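Local coordinates for 70 kDa protein (Xanthomonas sp., PDB 4B2N) that oxidatively cleaves rubber as a processive, oxygen-dependent cytochrome that carries two c-type hemes, at residues A[369-374]-A[381-386]; A[362-367]-A[656-661]; A[462-467]-A[471-476]; A[260-263]-A[268-271]. One frame throughout, in Å; residues are numbered along the deposited sequence.

Overall arrangement
The four contacts form two clusters. Interactions 1 and 2 both involve the end of helix 357-369 or the loop after it, beside the second heme c, and their centres lie about 18 Å apart. Interactions 3 and 4 touch each other near the start of helix 467-481, and interaction 4 is about 49 Å from interaction 2, centre to centre. The buried contacts are 2 and 4: the first packs two helices, a tyrosine ring against an alanine and a second tyrosine, while the second joins backbones through a short antiparallel bridge. Interactions 1 and 3 lie at the surface and rely on a lysine and an arginine. Arg-473 of interaction 3 also binds Asp-263 of interaction 4.

Interaction 1 (A[369-374]-A[381-386]); sequences ERDLWA and IPKPAG
Trp-373, at the third position of a type I turn from Asp-371 to Ala-374, meets Ile-381 to Pro-384 in the loop that leads from helix 357-369 to the CXXCH motif of the second heme c (Cys-390, Cys-393 and His-394). Its indole is fixed at an edge and across a face. At the edge, NE1 donates to Ile-381 O over 2.9 Å with an N-H...O angle of 159°, the oxygen lying 15° out of the ring plane. Across the face runs the aliphatic chain of Lys-383. Its CB sits 3.5 Å from the centroid of the Trp-373 five-membered ring, almost straight above it, a CH-pi contact, and its CD follows at 3.7 Å from Trp-373 CG. With CG anti to the backbone N (chi1 171°) and the rest extended, the lysine crosses the indole and delivers NZ to Asp-371 OD2 at 2.9 Å. This salt bridge arrives on the syn side of the carboxylate, somewhat out of its plane. The other oxygen, Asp-371 OD1, accepts from Trp-373 N at 2.8 Å, closing an Asx turn, so one carboxylate both orders the turn and anchors the lysine. Further along the indole, Trp-373 CZ2 touches Ile-381 CG2 at 4.1 Å and CH2 approaches Pro-384 CD.

Pro-384 and Leu-372 both touch the heme. Arg-370 ties the turn to Glu-651 on helix 649-660, while Ile-381, Pro-382 and Pro-384 rest against helix 423-426, so the loop spans the surface between these two helices.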
loop_
_atom_site.group_PDB
_atom_site.type_symbol
_atom_site.label_atom_id
_atom_site.label_comp_id
_atom_site.label_asym_id
_atom_site.label_seq_id
_atom_site.Cartn_x
_atom_site.Cartn_y
_atom_site.Cartn_z
ATOM N N GLU A 369 -25.054 13.185 6.697
ATOM C CA GLU A 369 -25.664 14.340 7.340
ATOM C C GLU A 369 -25.414 14.512 8.806
ATOM O O GLU A 369 -25.594 15.625 9.304
ATOM C CB GLU A 369 -27.199 14.376 7.081
ATOM C CG GLU A 369 -27.556 14.432 5.589
ATOM C CD GLU A 369 -29.050 14.438 5.304
ATOM O OE1 GLU A 369 -29.843 14.784 6.203
ATOM O OE2 GLU A 369 -29.449 14.112 4.179
ATOM N N ARG A 370 -25.024 13.445 9.507
ATOM C CA ARG A 370 -24.917 13.539 10.974
ATOM C C ARG A 370 -23.619 14.253 11.340
ATOM O O ARG A 370 -22.534 13.815 10.966
ATOM C CB ARG A 370 -24.996 12.154 11.633
ATOM C CG ARG A 370 -25.643 12.135 13.039
ATOM C CD ARG A 370 -24.765 12.677 14.146
ATOM N NE ARG A 370 -24.878 11.881 15.386
ATOM C CZ ARG A 370 -24.148 12.111 16.481
ATOM N NH1 ARG A 370 -23.297 13.135 16.504
ATOM N NH2 ARG A 370 -24.280 11.341 17.566
ATOM N N ASP A 371 -23.728 15.372 12.051
ATOM C CA ASP A 371 -22.545 16.101 12.467
ATOM C C ASP A 371 -21.964 15.401 13.681
ATOM O O ASP A 371 -22.624 15.291 14.698
ATOM C CB ASP A 371 -22.895 17.545 12.799
ATOM C CG ASP A 371 -21.667 18.405 13.188
ATOM O OD1 ASP A 371 -20.500 17.908 13.458
ATOM O OD2 ASP A 371 -21.893 19.631 13.229
ATOM N N LEU A 372 -20.718 14.939 13.594
ATOM C CA LEU A 372 -20.142 14.213 14.724
ATOM C C LEU A 372 -19.828 15.093 15.909
ATOM O O LEU A 372 -19.674 14.598 17.040
ATOM C CB LEU A 372 -18.916 13.335 14.304
ATOM C CG LEU A 372 -19.308 12.202 13.336
ATOM C CD1 LEU A 372 -18.051 11.530 12.801
ATOM C CD2 LEU A 372 -20.266 11.171 13.911
ATOM N N TRP A 373 -19.741 16.396 15.627
ATOM C CA TRP A 373 -19.533 17.448 16.613
ATOM C C TRP A 373 -20.832 18.092 17.032
ATOM O O TRP A 373 -20.798 19.098 17.718
ATOM C CB TRP A 373 -18.633 18.533 16.029
ATOM C CG TRP A 373 -17.199 18.131 15.897
ATOM C CD1 TRP A 373 -16.138 18.437 16.761
ATOM C CD2 TRP A 373 -16.606 17.301 14.827
ATOM N NE1 TRP A 373 -14.963 17.900 16.292
ATOM C CE2 TRP A 373 -15.180 17.187 15.145
ATOM C CE3 TRP A 373 -17.102 16.680 13.674
ATOM C CZ2 TRP A 373 -14.294 16.465 14.336
ATOM C CZ3 TRP A 373 -16.206 15.931 12.871
ATOM C CH2 TRP A 373 -14.836 15.829 13.199
ATOM N N ALA A 374 -21.986 17.539 16.637
ATOM C CA ALA A 374 -23.284 18.130 17.034
ATOM C C ALA A 374 -23.451 18.215 18.545
ATOM O O ALA A 374 -22.918 17.395 19.291
ATOM C CB ALA A 374 -24.425 17.348 16.442
ATOM N N ILE A 381 -11.526 17.931 19.849
ATOM C CA ILE A 381 -10.949 17.534 18.547
ATOM C C ILE A 381 -11.238 18.625 17.559
ATOM O O ILE A 381 -12.404 18.829 17.235
ATOM C CB ILE A 381 -11.549 16.187 18.053
ATOM C CG1 ILE A 381 -11.230 15.093 19.086
ATOM C CG2 ILE A 381 -10.982 15.819 16.669
ATOM C CD1 ILE A 381 -12.121 13.868 19.014
ATOM N N PRO A 382 -10.204 19.322 17.070
ATOM C CA PRO A 382 -10.458 20.342 16.062
ATOM C C PRO A 382 -11.325 19.794 14.910
ATOM O O PRO A 382 -11.088 18.667 14.413
ATOM C CB PRO A 382 -9.072 20.698 15.531
ATOM C CG PRO A 382 -8.090 20.243 16.572
ATOM C CD PRO A 382 -8.754 19.114 17.325
ATOM N N LYS A 383 -12.317 20.578 14.469
ATOM C CA LYS A 383 -13.238 20.119 13.462
ATOM C C LYS A 383 -12.896 20.787 12.160
ATOM O O LYS A 383 -12.807 22.006 12.121
ATOM C CB LYS A 383 -14.716 20.448 13.848
ATOM C CG LYS A 383 -15.707 20.174 12.716
ATOM C CD LYS A 383 -17.119 20.562 13.085
ATOM C CE LYS A 383 -18.029 20.585 11.859
ATOM N NZ LYS A 383 -19.404 20.891 12.361
ATOM N N PRO A 384 -12.714 20.012 11.078
ATOM C CA PRO A 384 -12.480 20.670 9.793
ATOM C C PRO A 384 -13.673 21.406 9.204
ATOM O O PRO A 384 -14.818 21.260 9.675
ATOM C CB PRO A 384 -12.095 19.515 8.862
ATOM C CG PRO A 384 -11.558 18.426 9.770
ATOM C CD PRO A 384 -12.449 18.553 11.022
ATOM N N ALA A 385 -13.412 22.188 8.154
ATOM C CA ALA A 385 -14.461 22.878 7.394
ATOM C C ALA A 385 -15.371 21.798 6.833
ATOM O O ALA A 385 -14.867 20.822 6.293
ATOM C CB ALA A 385 -13.840 23.673 6.240
ATOM N N GLY A 386 -16.682 21.975 6.912
ATOM C CA GLY A 386 -17.609 20.990 6.293
ATOM C C GLY A 386 -18.707 20.748 7.313
ATOM O O GLY A 386 -18.841 21.518 8.272
#

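Interaction 2 (A[362-367]-A[656-661]); sequences QGAVIY and IEYIKT
Tyr-658 lies with one ring face against the backbone of Ala-364 where helix 357-369, which precedes the CXXCH motif of the second heme c, crosses helix 649-660, the last of the chain, nearly at right angles, as in the N- and C-terminal helix pair of class I cytochromes c. The segment axes pass 7.8 Å apart at a crossing angle of -100°. Ala-364 CA stands 3.6 Å from the centroid of the Tyr-658 ring, nearly on its normal and over its centre, making a CH-pi contact, and Ala-364 CB reaches Tyr-658 CE1 at 3.5 Å on the same face. The second tyrosine comes from another direction: the CB and CG of Tyr-367 abut the rim of the Tyr-658 ring at CE2, with CG 3.5 Å away. The two side chains cross at about a right angle, with ring planes inclined by 59° and centroids 5.5 Å apart. In both tyrosines CG is anti to the backbone N (chi1 176° in Tyr-658), which swings each ring into the interface.

Tyr-367 continues toward the second heme c, packing beside Cys-390 and His-394, and its OH bonds to Gly-395 O. It thereby links the helix crossing to the heme-binding motif. Ile-659, on the helix of Tyr-658, touches the heme itself. The contact between the segments is buried and made by van der Waals and CH-pi packing. Where the two backbones come nearest, Gly-363 has no side chain, and Tyr-658 CB lies 3.6 Å from Gly-363 C.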
loop_
_atom_site.group_PDB
_atom_site.type_symbol
_atom_site.label_atom_id
_atom_site.label_comp_id
_atom_site.label_asym_id
_atom_site.label_seq_id
_atom_site.Cartn_x
_atom_site.Cartn_y
_atom_site.Cartn_z
ATOM N N GLN A 362 -30.992 4.414 6.440
ATOM C CA GLN A 362 -30.774 5.238 7.633
ATOM C C GLN A 362 -29.272 5.552 7.777
ATOM O O GLN A 362 -28.877 6.685 8.054
ATOM C CB GLN A 362 -31.314 4.530 8.873
ATOM C CG GLN A 362 -32.843 4.455 8.821
ATOM C CD GLN A 362 -33.479 3.817 10.032
ATOM O OE1 GLN A 362 -34.656 4.089 10.329
ATOM N NE2 GLN A 362 -32.745 2.968 10.731
ATOM N N GLY A 363 -28.440 4.527 7.562
ATOM C CA GLY A 363 -26.994 4.725 7.555
ATOM C C GLY A 363 -26.531 5.718 6.484
ATOM O O GLY A 363 -25.614 6.478 6.711
ATOM N N ALA A 364 -27.165 5.699 5.325
ATOM C CA ALA A 364 -26.783 6.572 4.257
ATOM C C ALA A 364 -26.987 7.980 4.686
ATOM O O ALA A 364 -26.171 8.849 4.426
ATOM C CB ALA A 364 -27.568 6.275 3.019
ATOM N N VAL A 365 -28.099 8.207 5.383
ATOM C CA VAL A 365 -28.409 9.532 5.856
ATOM C C VAL A 365 -27.417 9.980 6.913
ATOM O O VAL A 365 -26.990 11.138 6.889
ATOM C CB VAL A 365 -29.874 9.633 6.398
ATOM C CG1 VAL A 365 -30.153 11.052 6.912
ATOM C CG2 VAL A 365 -30.830 9.379 5.249
ATOM N N ILE A 366 -27.110 9.089 7.864
ATOM C CA ILE A 366 -26.245 9.426 8.945
ATOM C C ILE A 366 -24.904 9.740 8.306
ATOM O O ILE A 366 -24.281 10.760 8.608
ATOM C CB ILE A 366 -26.116 8.248 9.918
ATOM C CG1 ILE A 366 -27.436 8.058 10.737
ATOM C CG2 ILE A 366 -24.991 8.535 10.922
ATOM C CD1 ILE A 366 -27.611 6.602 11.174
ATOM N N TYR A 367 -24.471 8.854 7.403
ATOM C CA TYR A 367 -23.150 9.003 6.727
ATOM C C TYR A 367 -22.976 10.455 6.203
ATOM O O TYR A 367 -21.963 11.127 6.478
ATOM C CB TYR A 367 -23.000 7.948 5.602
ATOM C CG TYR A 367 -21.655 8.145 4.870
ATOM C CD1 TYR A 367 -21.520 9.103 3.910
ATOM C CD2 TYR A 367 -20.543 7.390 5.195
ATOM C CE1 TYR A 367 -20.296 9.346 3.293
ATOM C CE2 TYR A 367 -19.336 7.626 4.587
ATOM C CZ TYR A 367 -19.216 8.586 3.657
ATOM O OH TYR A 367 -17.996 8.805 3.079
ATOM N N ILE A 656 -22.912 0.819 9.688
ATOM C CA ILE A 656 -22.326 -0.448 9.187
ATOM C C ILE A 656 -23.109 -1.072 8.051
ATOM O O ILE A 656 -22.538 -1.527 7.035
ATOM C CB ILE A 656 -22.074 -1.452 10.327
ATOM C CG1 ILE A 656 -20.827 -1.021 11.104
ATOM C CG2 ILE A 656 -21.884 -2.870 9.810
ATOM C CD1 ILE A 656 -20.898 -1.526 12.556
ATOM N N GLU A 657 -24.428 -1.112 8.198
ATOM C CA GLU A 657 -25.261 -1.605 7.140
ATOM C C GLU A 657 -25.055 -0.791 5.867
ATOM O O GLU A 657 -25.018 -1.345 4.757
ATOM C CB GLU A 657 -26.727 -1.502 7.565
ATOM C CG GLU A 657 -27.516 -2.546 6.821
ATOM C CD GLU A 657 -27.217 -3.967 7.263
ATOM O OE1 GLU A 657 -26.466 -4.186 8.249
ATOM O OE2 GLU A 657 -27.686 -4.887 6.566
ATOM N N TYR A 658 -24.962 0.534 6.006
ATOM C CA TYR A 658 -24.719 1.351 4.829
ATOM C C TYR A 658 -23.361 1.005 4.153
ATOM O O TYR A 658 -23.262 0.906 2.911
ATOM C CB TYR A 658 -24.776 2.824 5.215
ATOM C CG TYR A 658 -24.433 3.730 4.054
ATOM C CD1 TYR A 658 -25.132 3.623 2.844
ATOM C CD2 TYR A 658 -23.436 4.694 4.166
ATOM C CE1 TYR A 658 -24.827 4.438 1.780
ATOM C CE2 TYR A 658 -23.114 5.530 3.090
ATOM C CZ TYR A 658 -23.840 5.384 1.914
ATOM O OH TYR A 658 -23.610 6.175 0.861
ATOM N N ILE A 659 -22.348 0.758 4.951
ATOM C CA ILE A 659 -21.012 0.489 4.373
ATOM C C ILE A 659 -21.007 -0.839 3.581
ATOM O O ILE A 659 -20.218 -1.025 2.605
ATOM C CB ILE A 659 -19.905 0.558 5.438
ATOM C CG1 ILE A 659 -19.735 2.018 5.905
ATOM C CG2 ILE A 659 -18.562 -0.015 4.876
ATOM C CD1 ILE A 659 -19.123 2.171 7.269
ATOM N N LYS A 660 -21.842 -1.787 4.035
ATOM C CA LYS A 660 -22.079 -3.017 3.280
ATOM C C LYS A 660 -22.499 -2.750 1.825
ATOM O O LYS A 660 -22.197 -3.550 0.976
ATOM C CB LYS A 660 -23.131 -3.907 3.984
ATOM C CG LYS A 660 -22.705 -4.418 5.340
ATOM C CD LYS A 660 -23.808 -5.316 5.927
ATOM C CE LYS A 660 -23.531 -5.807 7.343
ATOM N NZ LYS A 660 -24.736 -6.488 7.935
ATOM N N THR A 661 -23.219 -1.646 1.569
ATOM C CA THR A 661 -23.659 -1.337 0.242
ATOM C C THR A 661 -22.589 -0.620 -0.601
ATOM O O THR A 661 -22.795 -0.426 -1.798
ATOM C CB THR A 661 -24.892 -0.433 0.190
ATOM O OG1 THR A 661 -24.564 0.815 0.724
ATOM C CG2 THR A 661 -26.087 -0.979 1.010
#

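Interaction 3 (A[462-467]-A[471-476]); sequences YPSDNI and ELRRVP
Arg-473 reaches from helix 467-481 to Pro-463 and Ser-464 in the loop that leads into that helix, and its guanidinium makes most of the contact. Two hydrogen bonds leave its edge. NH2 donates to Ser-464 O over 2.8 Å, with the donor in the carbonyl plane and an N-H...O angle of 149°; NH1 makes a weak bond of 3.4 Å to Ser-464 OG. The serine hydroxyl meets the guanidinium edge in plane. A backbone bond, Glu-471 N to Ile-467 O at 2.9 Å, belongs to the first turn of the helix.

The van der Waals part is a proline on a cation: Pro-463 CB sits over the centre of one guanidinium face, 3.4 Å from Arg-473 CZ. The chain bends at chi3 (-54°), and the turn about CD-NE lays that face against the proline.

Charge completes the grip. Arg-473 has a further, acidic partner in Asp-263, and its NE makes a long, weak ion pair with Glu-265.

This is the start of a surface helix, with Asn-466 at the N-cap position and an arginine of the second turn folded back onto the entering loop, remote from both hemes.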
loop_
_atom_site.group_PDB
_atom_site.type_symbol
_atom_site.label_atom_id
_atom_site.label_comp_id
_atom_site.label_asym_id
_atom_site.label_seq_id
_atom_site.Cartn_x
_atom_site.Cartn_y
_atom_site.Cartn_z
ATOM N N TYR A 462 18.987 13.369 -19.226
ATOM C CA TYR A 462 19.420 12.748 -18.014
ATOM C C TYR A 462 20.921 13.048 -17.807
ATOM O O TYR A 462 21.698 12.937 -18.763
ATOM C CB TYR A 462 19.100 11.273 -18.110
ATOM C CG TYR A 462 17.585 11.094 -17.847
ATOM C CD1 TYR A 462 17.033 11.478 -16.599
ATOM C CD2 TYR A 462 16.706 10.604 -18.833
ATOM C CE1 TYR A 462 15.665 11.368 -16.362
ATOM C CE2 TYR A 462 15.321 10.469 -18.578
ATOM C CZ TYR A 462 14.821 10.868 -17.341
ATOM O OH TYR A 462 13.458 10.788 -17.003
ATOM N N PRO A 463 21.328 13.433 -16.580
ATOM C CA PRO A 463 22.731 13.498 -16.250
ATOM C C PRO A 463 23.371 12.146 -16.597
ATOM O O PRO A 463 22.661 11.145 -16.756
ATOM C CB PRO A 463 22.707 13.714 -14.727
ATOM C CG PRO A 463 21.453 14.507 -14.521
ATOM C CD PRO A 463 20.483 13.864 -15.449
ATOM N N SER A 464 24.678 12.146 -16.752
ATOM C CA SER A 464 25.440 10.919 -17.054
ATOM C C SER A 464 25.328 9.819 -15.994
ATOM O O SER A 464 25.358 10.039 -14.766
ATOM C CB SER A 464 26.917 11.240 -17.311
ATOM O OG SER A 464 27.452 11.822 -16.140
ATOM N N ASP A 465 25.285 8.616 -16.511
ATOM C CA ASP A 465 25.105 7.441 -15.742
ATOM C C ASP A 465 26.518 6.999 -15.428
ATOM O O ASP A 465 27.055 6.116 -16.080
ATOM C CB ASP A 465 24.402 6.403 -16.619
ATOM C CG ASP A 465 24.164 5.129 -15.917
ATOM O OD1 ASP A 465 24.187 5.051 -14.693
ATOM O OD2 ASP A 465 23.967 4.142 -16.604
ATOM N N ASN A 466 27.159 7.673 -14.485
ATOM C CA ASN A 466 28.463 7.177 -14.050
ATOM C C ASN A 466 28.743 7.715 -12.689
ATOM O O ASN A 466 28.163 8.708 -12.253
ATOM C CB ASN A 466 29.618 7.371 -15.049
ATOM C CG ASN A 466 30.178 8.747 -15.034
ATOM O OD1 ASN A 466 29.627 9.618 -15.710
ATOM N ND2 ASN A 466 31.246 8.988 -14.250
ATOM N N ILE A 467 29.505 6.901 -12.004
ATOM C CA ILE A 467 29.654 6.927 -10.558
ATOM C C ILE A 467 30.438 8.198 -10.259
ATOM O O ILE A 467 30.041 8.964 -9.370
ATOM C CB ILE A 467 30.447 5.682 -10.065
ATOM C CG1 ILE A 467 29.640 4.378 -10.243
ATOM C CG2 ILE A 467 30.864 5.831 -8.589
ATOM C CD1 ILE A 467 28.383 4.387 -9.427
ATOM N N GLU A 471 28.954 11.276 -8.025
ATOM C CA GLU A 471 29.632 11.912 -6.866
ATOM C C GLU A 471 29.769 13.415 -7.007
ATOM O O GLU A 471 29.658 14.142 -6.032
ATOM C CB GLU A 471 30.971 11.213 -6.486
ATOM C CG GLU A 471 31.803 11.921 -5.386
ATOM C CD GLU A 471 33.248 11.323 -5.259
ATOM O OE1 GLU A 471 33.359 10.076 -5.486
ATOM O OE2 GLU A 471 34.255 12.075 -4.995
ATOM N N LEU A 472 30.039 13.893 -8.202
ATOM C CA LEU A 472 30.189 15.294 -8.420
ATOM C C LEU A 472 28.878 15.965 -8.052
ATOM O O LEU A 472 28.824 16.949 -7.303
ATOM C CB LEU A 472 30.607 15.547 -9.924
ATOM C CG LEU A 472 30.646 17.036 -10.418
ATOM C CD1 LEU A 472 31.321 17.202 -11.773
ATOM C CD2 LEU A 472 29.248 17.663 -10.462
ATOM N N ARG A 473 27.799 15.435 -8.575
ATOM C CA ARG A 473 26.477 16.096 -8.427
ATOM C C ARG A 473 25.914 16.050 -7.007
ATOM O O ARG A 473 25.084 16.933 -6.633
ATOM C CB ARG A 473 25.428 15.425 -9.352
ATOM C CG ARG A 473 25.626 15.769 -10.849
ATOM C CD ARG A 473 24.613 15.047 -11.743
ATOM N NE ARG A 473 24.529 13.582 -11.616
ATOM C CZ ARG A 473 25.090 12.727 -12.477
ATOM N NH1 ARG A 473 25.869 13.196 -13.448
ATOM N NH2 ARG A 473 24.869 11.421 -12.375
ATOM N N ARG A 474 26.252 14.993 -6.266
ATOM C CA ARG A 474 25.766 14.876 -4.831
ATOM C C ARG A 474 25.983 16.137 -3.976
ATOM O O ARG A 474 25.128 16.543 -3.131
ATOM C CB ARG A 474 26.408 13.652 -4.122
ATOM C CG ARG A 474 25.899 12.332 -4.662
ATOM C CD ARG A 474 24.443 12.062 -4.237
ATOM N NE ARG A 474 24.210 10.635 -4.455
ATOM C CZ ARG A 474 23.134 9.990 -4.081
ATOM N NH1 ARG A 474 22.145 10.652 -3.517
ATOM N NH2 ARG A 474 23.101 8.667 -4.241
ATOM N N VAL A 475 27.147 16.774 -4.143
ATOM C CA VAL A 475 27.508 17.880 -3.235
ATOM C C VAL A 475 26.577 19.106 -3.459
ATOM O O VAL A 475 25.912 19.560 -2.532
ATOM C CB VAL A 475 29.013 18.229 -3.379
ATOM C CG1 VAL A 475 29.345 19.389 -2.462
ATOM C CG2 VAL A 475 29.891 17.029 -3.033
ATOM N N PRO A 476 26.492 19.635 -4.711
ATOM C CA PRO A 476 25.607 20.783 -4.884
ATOM C C PRO A 476 24.177 20.368 -4.697
ATOM O O PRO A 476 23.395 21.192 -4.317
ATOM C CB PRO A 476 25.779 21.217 -6.363
ATOM C CG PRO A 476 26.479 20.068 -7.010
ATOM C CD PRO A 476 27.291 19.427 -5.926
#

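Interaction 4 (A[260-263]-A[268-271]); sequences ALFD and TLAP
Leu-261 O and Thr-268 O are the acceptors that join the end of helix 253-261 to the chain returning past it. Ala-270 N donates to Leu-261 O over 2.7 Å, and Asp-263 N donates to Thr-268 O over 2.8 Å at an N-H...O angle of 164°. These bonds flank Phe-262 and Leu-269, which form a non-hydrogen-bonded antiparallel pair with CA atoms 4.5 Å apart. Thr-268 O also has Phe-262 CA at 3.2 Å; a third carbonyl, Ala-260 O, receives Pro-271 CA at 3.1 Å, both as CA-H...O contacts.

The carboxylate of Asp-263 is richly bonded. OD1 accepts from the backbone N atoms of Glu-265 and Thr-266, the first closing an Asx turn, while OD2 takes a salt bridge from Arg-473 NH2 and a hydrogen bond with Ser-470. Thr-268 OG1 is paired with Asp-465 and Thr-266, and Ala-270 O accepts from Arg-474, so three residues here are tied to helix 467-481 or the loop before it.

On the apolar side, Leu-269 CD1 packs 3.8 Å from Phe-262 CE1 and 4.1 Å from Leu-261 CB. With CG anti to the backbone N (chi1 176°), the leucine brings CD1 up to Leu-261 O and the phenyl ring. The whole is a small hairpin-like reversal carrying a single beta bridge, its turn pinned by an aspartate, buried between helices 326-331, 467-481 and 599-607.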
loop_
_atom_site.group_PDB
_atom_site.type_symbol
_atom_site.label_atom_id
_atom_site.label_comp_id
_atom_site.label_asym_id
_atom_site.label_seq_id
_atom_site.Cartn_x
_atom_site.Cartn_y
_atom_site.Cartn_z
ATOM N N ALA A 260 19.996 7.138 -0.486
ATOM C CA ALA A 260 21.245 6.540 -0.009
ATOM C C ALA A 260 21.941 5.720 -1.065
ATOM O O ALA A 260 23.133 5.716 -1.091
ATOM C CB ALA A 260 20.999 5.640 1.204
ATOM N N LEU A 261 21.191 5.011 -1.923
ATOM C CA LEU A 261 21.763 4.003 -2.804
ATOM C C LEU A 261 21.825 4.542 -4.221
ATOM O O LEU A 261 22.779 4.249 -4.935
ATOM C CB LEU A 261 20.870 2.765 -2.809
ATOM C CG LEU A 261 21.189 1.578 -1.857
ATOM C CD1 LEU A 261 21.773 2.018 -0.526
ATOM C CD2 LEU A 261 19.912 0.725 -1.642
ATOM N N PHE A 262 20.846 5.393 -4.589
ATOM C CA PHE A 262 20.600 5.678 -6.027
ATOM C C PHE A 262 20.728 7.139 -6.286
ATOM O O PHE A 262 20.264 7.930 -5.509
ATOM C CB PHE A 262 19.180 5.262 -6.480
ATOM C CG PHE A 262 18.931 3.773 -6.309
ATOM C CD1 PHE A 262 19.531 2.884 -7.150
ATOM C CD2 PHE A 262 18.161 3.300 -5.244
ATOM C CE1 PHE A 262 19.347 1.513 -6.986
ATOM C CE2 PHE A 262 17.996 1.923 -5.017
ATOM C CZ PHE A 262 18.562 1.026 -5.921
ATOM N N ASP A 263 21.342 7.465 -7.392
ATOM C CA ASP A 263 21.403 8.832 -7.861
ATOM C C ASP A 263 19.945 9.267 -8.109
ATOM O O ASP A 263 19.145 8.574 -8.762
ATOM C CB ASP A 263 22.243 8.822 -9.159
ATOM C CG ASP A 263 22.389 10.208 -9.776
ATOM O OD1 ASP A 263 21.352 10.835 -10.073
ATOM O OD2 ASP A 263 23.537 10.700 -9.996
ATOM N N THR A 268 21.097 5.679 -11.297
ATOM C CA THR A 268 22.324 4.944 -11.152
ATOM C C THR A 268 22.497 4.471 -9.687
ATOM O O THR A 268 22.204 5.193 -8.725
ATOM C CB THR A 268 23.539 5.838 -11.492
ATOM O OG1 THR A 268 23.372 6.393 -12.803
ATOM C CG2 THR A 268 24.800 5.052 -11.439
ATOM N N LEU A 269 22.885 3.216 -9.531
ATOM C CA LEU A 269 23.254 2.722 -8.225
ATOM C C LEU A 269 24.623 3.359 -7.889
ATOM O O LEU A 269 25.625 3.040 -8.475
ATOM C CB LEU A 269 23.391 1.193 -8.233
ATOM C CG LEU A 269 23.868 0.498 -6.948
ATOM C CD1 LEU A 269 22.939 0.823 -5.785
ATOM C CD2 LEU A 269 23.969 -1.024 -7.114
ATOM N N ALA A 270 24.627 4.287 -6.967
ATOM C CA ALA A 270 25.831 5.042 -6.636
ATOM C C ALA A 270 25.600 5.579 -5.229
ATOM O O ALA A 270 25.099 6.677 -5.053
ATOM C CB ALA A 270 26.017 6.183 -7.656
ATOM N N PRO A 271 25.914 4.787 -4.214
ATOM C CA PRO A 271 25.611 5.139 -2.843
ATOM C C PRO A 271 26.329 6.371 -2.398
ATOM O O PRO A 271 27.440 6.599 -2.898
ATOM C CB PRO A 271 26.163 3.914 -2.087
ATOM C CG PRO A 271 25.833 2.837 -3.027
ATOM C CD PRO A 271 26.409 3.414 -4.288
#